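Local coordinates for threonine--tRNA ligase catalytic subunit (Aeropyrum pernix, PDB 3A32), which probably activates threonine with ATP and transfers it to the acceptor end of tRNA(Thr), as a zinc-binding class II synthetase without an editing domain, at residues A56-K61 with Q459-P464; E190-L195 with F334-I339. All coordinates share one frame; numbering follows the deposited sequence.

Contact 1 of 2, residues A56-K61 with Q459-P464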
# COMPACT_ATOMS: atom_id res chain seq x y z
N ALA A 56 -3.73 2.45 -3.68
CA ALA A 56 -3.55 1.05 -3.33
C ALA A 56 -4.67 0.53 -2.45
O ALA A 56 -5.16 -0.59 -2.65
CB ALA A 56 -2.19 0.83 -2.60
N GLU A 57 -5.05 1.36 -1.47
CA GLU A 57 -5.99 1.04 -0.41
C GLU A 57 -7.41 0.95 -0.93
O GLU A 57 -8.13 0.01 -0.62
CB GLU A 57 -5.90 2.14 0.68
CG GLU A 57 -6.95 1.95 1.71
CD GLU A 57 -7.12 3.12 2.71
OE1 GLU A 57 -6.14 3.86 2.93
OE2 GLU A 57 -8.28 3.22 3.27
N VAL A 58 -7.83 1.97 -1.69
CA VAL A 58 -9.14 1.99 -2.37
C VAL A 58 -9.28 0.85 -3.38
O VAL A 58 -10.27 0.15 -3.37
CB VAL A 58 -9.43 3.36 -3.11
CG1 VAL A 58 -10.71 3.26 -3.96
CG2 VAL A 58 -9.53 4.52 -2.10
N LEU A 59 -8.29 0.65 -4.25
CA LEU A 59 -8.38 -0.40 -5.25
C LEU A 59 -8.31 -1.78 -4.63
O LEU A 59 -9.06 -2.65 -5.05
CB LEU A 59 -7.29 -0.25 -6.34
CG LEU A 59 -7.39 1.09 -7.08
CD1 LEU A 59 -6.20 1.31 -8.01
CD2 LEU A 59 -8.75 1.12 -7.83
N ALA A 60 -7.44 -1.98 -3.62
CA ALA A 60 -7.38 -3.23 -2.88
C ALA A 60 -8.71 -3.58 -2.21
O ALA A 60 -9.24 -4.67 -2.40
CB ALA A 60 -6.21 -3.22 -1.83
N LYS A 61 -9.25 -2.65 -1.43
CA LYS A 61 -10.55 -2.84 -0.77
C LYS A 61 -11.72 -3.01 -1.72
O LYS A 61 -12.60 -3.86 -1.45
CB LYS A 61 -10.83 -1.72 0.25
CG LYS A 61 -9.80 -1.69 1.41
CD LYS A 61 -9.91 -0.47 2.31
CE LYS A 61 -8.92 -0.62 3.45
NZ LYS A 61 -8.92 0.53 4.40
N GLN A 459 -14.39 2.45 2.98
CA GLN A 459 -13.74 3.51 3.76
C GLN A 459 -13.14 4.45 2.73
O GLN A 459 -12.53 3.99 1.76
CB GLN A 459 -12.66 2.87 4.70
CG GLN A 459 -13.15 1.55 5.49
CD GLN A 459 -12.09 0.90 6.41
OE1 GLN A 459 -11.14 0.21 5.96
NE2 GLN A 459 -12.27 1.11 7.75
N ALA A 460 -13.35 5.75 2.89
CA ALA A 460 -12.50 6.70 2.17
C ALA A 460 -11.19 6.90 2.98
O ALA A 460 -11.23 7.07 4.19
CB ALA A 460 -13.22 8.02 1.93
N PRO A 461 -10.03 6.83 2.31
CA PRO A 461 -8.73 7.11 2.93
C PRO A 461 -8.49 8.53 3.37
O PRO A 461 -8.58 9.45 2.58
CB PRO A 461 -7.70 6.81 1.81
CG PRO A 461 -8.42 6.01 0.82
CD PRO A 461 -9.90 6.46 0.89
N ARG A 462 -8.12 8.67 4.64
CA ARG A 462 -7.68 9.91 5.19
C ARG A 462 -6.21 9.75 5.49
O ARG A 462 -5.81 9.02 6.41
CB ARG A 462 -8.43 10.24 6.52
CG ARG A 462 -9.97 10.27 6.36
CD ARG A 462 -10.36 11.66 5.88
NE ARG A 462 -11.78 11.78 5.68
CZ ARG A 462 -12.68 12.07 6.63
NH1 ARG A 462 -12.32 12.25 7.89
NH2 ARG A 462 -13.97 12.17 6.28
N ILE A 463 -5.41 10.42 4.68
CA ILE A 463 -3.99 10.43 4.89
C ILE A 463 -3.62 11.93 4.99
O ILE A 463 -3.49 12.59 3.93
CB ILE A 463 -3.27 9.77 3.73
CG1 ILE A 463 -3.89 8.37 3.49
CG2 ILE A 463 -1.72 9.78 4.07
CD1 ILE A 463 -3.40 7.68 2.26
N PRO A 464 -3.54 12.45 6.25
CA PRO A 464 -3.37 13.90 6.54
C PRO A 464 -2.01 14.38 6.18
O PRO A 464 -1.02 13.63 6.19
CB PRO A 464 -3.57 14.03 8.05
CG PRO A 464 -3.45 12.63 8.64
CD PRO A 464 -3.71 11.64 7.48

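Contact 2 of 2, residues E190-L195 with F334-I339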
# COMPACT_ATOMS: atom_id res chain seq x y z
N GLU A 190 -16.37 5.99 -12.62
CA GLU A 190 -17.44 6.92 -12.22
C GLU A 190 -17.29 7.40 -10.80
O GLU A 190 -17.52 8.57 -10.50
CB GLU A 190 -18.84 6.30 -12.48
CG GLU A 190 -19.14 6.17 -13.97
CD GLU A 190 -20.55 5.68 -14.29
OE1 GLU A 190 -21.13 4.94 -13.47
OE2 GLU A 190 -21.09 6.04 -15.38
N ARG A 191 -16.89 6.51 -9.91
CA ARG A 191 -16.94 6.81 -8.48
C ARG A 191 -15.66 7.32 -7.91
O ARG A 191 -15.69 8.17 -6.99
CB ARG A 191 -17.48 5.62 -7.69
CG ARG A 191 -18.95 5.43 -8.08
CD ARG A 191 -19.65 4.37 -7.34
NE ARG A 191 -20.96 4.22 -7.96
CZ ARG A 191 -21.92 3.41 -7.49
NH1 ARG A 191 -21.71 2.68 -6.38
NH2 ARG A 191 -23.08 3.35 -8.13
N LEU A 192 -14.53 6.82 -8.45
CA LEU A 192 -13.22 7.26 -7.98
C LEU A 192 -12.78 8.44 -8.79
O LEU A 192 -12.29 9.45 -8.25
CB LEU A 192 -12.18 6.13 -8.02
CG LEU A 192 -10.77 6.48 -7.56
CD1 LEU A 192 -10.75 6.96 -6.11
CD2 LEU A 192 -9.88 5.27 -7.74
N PHE A 193 -12.97 8.35 -10.10
CA PHE A 193 -12.48 9.39 -10.99
C PHE A 193 -13.55 10.40 -11.46
O PHE A 193 -13.21 11.41 -12.07
CB PHE A 193 -11.64 8.79 -12.13
CG PHE A 193 -10.32 8.18 -11.64
CD1 PHE A 193 -9.29 9.00 -11.18
CD2 PHE A 193 -10.15 6.81 -11.56
CE1 PHE A 193 -8.04 8.47 -10.69
CE2 PHE A 193 -8.93 6.28 -11.07
CZ PHE A 193 -7.86 7.13 -10.64
N LYS A 194 -14.83 10.15 -11.17
CA LYS A 194 -15.91 11.03 -11.69
C LYS A 194 -15.94 11.18 -13.21
O LYS A 194 -16.19 12.29 -13.74
CB LYS A 194 -15.81 12.42 -11.05
CG LYS A 194 -15.74 12.36 -9.52
CD LYS A 194 -17.05 11.75 -8.96
CE LYS A 194 -18.24 12.66 -9.34
NZ LYS A 194 -19.46 12.26 -8.61
N LEU A 195 -15.67 10.09 -13.93
CA LEU A 195 -15.70 10.08 -15.38
C LEU A 195 -16.94 9.31 -15.82
O LEU A 195 -17.04 8.12 -15.57
CB LEU A 195 -14.46 9.41 -15.95
CG LEU A 195 -13.08 10.08 -15.77
CD1 LEU A 195 -11.97 9.13 -16.16
CD2 LEU A 195 -12.99 11.37 -16.52
N PHE A 334 -11.70 14.71 -4.94
CA PHE A 334 -11.39 15.07 -3.57
C PHE A 334 -10.49 14.05 -2.85
O PHE A 334 -9.55 14.45 -2.16
CB PHE A 334 -12.67 15.32 -2.77
CG PHE A 334 -12.43 15.66 -1.33
CD1 PHE A 334 -12.32 16.98 -0.92
CD2 PHE A 334 -12.40 14.65 -0.37
CE1 PHE A 334 -12.14 17.32 0.44
CE2 PHE A 334 -12.21 14.96 0.98
CZ PHE A 334 -12.07 16.31 1.39
N THR A 335 -10.79 12.75 -3.00
CA THR A 335 -10.09 11.73 -2.23
C THR A 335 -8.58 11.62 -2.62
O THR A 335 -7.73 11.24 -1.80
CB THR A 335 -10.83 10.35 -2.31
OG1 THR A 335 -12.14 10.48 -1.69
CG2 THR A 335 -10.09 9.31 -1.52
N LEU A 336 -8.28 12.02 -3.85
CA LEU A 336 -6.97 11.92 -4.47
C LEU A 336 -6.22 13.26 -4.67
O LEU A 336 -5.16 13.29 -5.30
CB LEU A 336 -7.14 11.22 -5.82
CG LEU A 336 -7.70 9.78 -5.76
CD1 LEU A 336 -7.70 9.24 -7.19
CD2 LEU A 336 -6.92 8.82 -4.75
N ALA A 337 -6.75 14.35 -4.13
CA ALA A 337 -6.19 15.67 -4.34
C ALA A 337 -5.01 15.83 -3.36
O ALA A 337 -5.17 15.63 -2.14
CB ALA A 337 -7.27 16.75 -4.07
N PRO A 338 -3.83 16.24 -3.87
CA PRO A 338 -2.72 16.53 -2.94
C PRO A 338 -3.17 17.46 -1.79
O PRO A 338 -2.97 17.13 -0.61
CB PRO A 338 -1.67 17.18 -3.86
CG PRO A 338 -1.93 16.54 -5.22
CD PRO A 338 -3.46 16.48 -5.28
N ILE A 339 -3.79 18.61 -2.12
CA ILE A 339 -4.37 19.50 -1.09
C ILE A 339 -5.89 19.36 -1.12
O ILE A 339 -6.53 19.69 -2.13
CB ILE A 339 -3.93 21.00 -1.30
CG1 ILE A 339 -2.39 21.12 -1.25
CG2 ILE A 339 -4.61 21.91 -0.25
CD1 ILE A 339 -1.82 22.54 -1.63

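Contact 1 of 2, residues A56-K61 with Q459-P464
The ring of Pro461 lies over one face of the Glu57 carboxylate, with CB 3.5 Å from OE1 and CG 3.7 Å from CD, while Lys61 approaches from the opposite side of that plane. There Lys61 NZ forms a salt bridge to Glu57 OE2 at 3.0 Å, one turn back along the helix. The same ammonium donates to the amide oxygen of Gln459, NZ to OE1 2.7 Å, tilted 36° above the carbonyl plane. With its chain fully extended beyond CG, Lys61 carries NZ to where both acceptors can be met. Beside the carboxylate, Val58 CG2 meets Pro461 CG at 3.5 Å, a tight carbon pair. Glu57 OE1 is salt-bridged to Lys61 of the second subunit, reciprocally across the homodimer interface, and Ala460 and Arg462 of that subunit also bind the Gln459 amide. Were an alanine to stand at Lys61, the Glu57 carboxylates of both subunits would probably each lose a cation, and Gln459 OE1 one donor. Pro461 also touches Ala54, laying the loop before strand 465-466 on helix 48-65; Val58, on Val453 and Ser457, packs that helix against helix 435-457.

Contact 2 of 2, residues E190-L195 with F334-I339
With chi1 at 180°, Leu192 swings its branch across from the main-chain nitrogen, bringing CD1 round to Leu336, although the CB itself does not aim at that residue. Leu336 sets CG anti to its carbonyl carbon instead (chi1 -61°), and its CD1 becomes the point on which the contact turns. That methyl lies 4.0 Å from Leu192 CD1, the two leucine side chains crossing at about a right angle. It also meets the neighbouring aromatic ring obliquely, Leu336 CD1 standing 3.6 Å from Phe193 CE1 and 4.0 Å from Phe193 CZ. Phe193 starts off away from the facing segment, and only the far end of its ring comes back to meet the methyl. Leu192 CG rests on one face of this same ring, 3.9 Å above the plane and displaced toward the rim, so Leu192 and Phe193 form a paired surface against which a single branch of Leu336 is set.

The backbones stay well apart, the nearest CA atoms being those of Leu192 and Thr335 at 7.9 Å. The contact packs the last part of helix 174-191 and the chain beyond, in the catalytic region, against the chain leading into strand 341-347, the first strand of the anticodon-binding region. Helix 48-65 lies alongside, its Ala54 and Leu55 touching Leu336, and Phe320 meets the Phe193 ring at about 45°. Arg328 bonds to the carbonyl oxygens of Phe193 and Lys194, while Arg373 bonds to those of Thr335 and Ala337.

Between the two segments themselves the chemistry is purely apolar: three buried hydrocarbon side chains meet by van der Waals contact, so their fit depends on shape and exclusion of water, with no directional bond between them to fix the pairing.

Overall arrangement
Along the chain contact 2 is nested inside contact 1, in the order 56-61, 190-195, 334-339, 459-464. Their centres are about 12 Å apart and they touch, Pro461 CD packing on Thr335 CG2 at 3.7 Å and Val58 CG1 on Leu192 CD1 at 4.3 Å. Helix 48-65 supplies one side of contact 1 and packs on contact 2 through Ala54 and Leu55; helix 435-457 touches both through Val453. The segments thus gather helices 48-65 and 174-191, the chain leading into strand 341-347, and the C-terminal loop into one buried patch between the class II core and the anticodon-binding domain. Contact 1 also ties this junction to the second subunit; both lie away from the zinc.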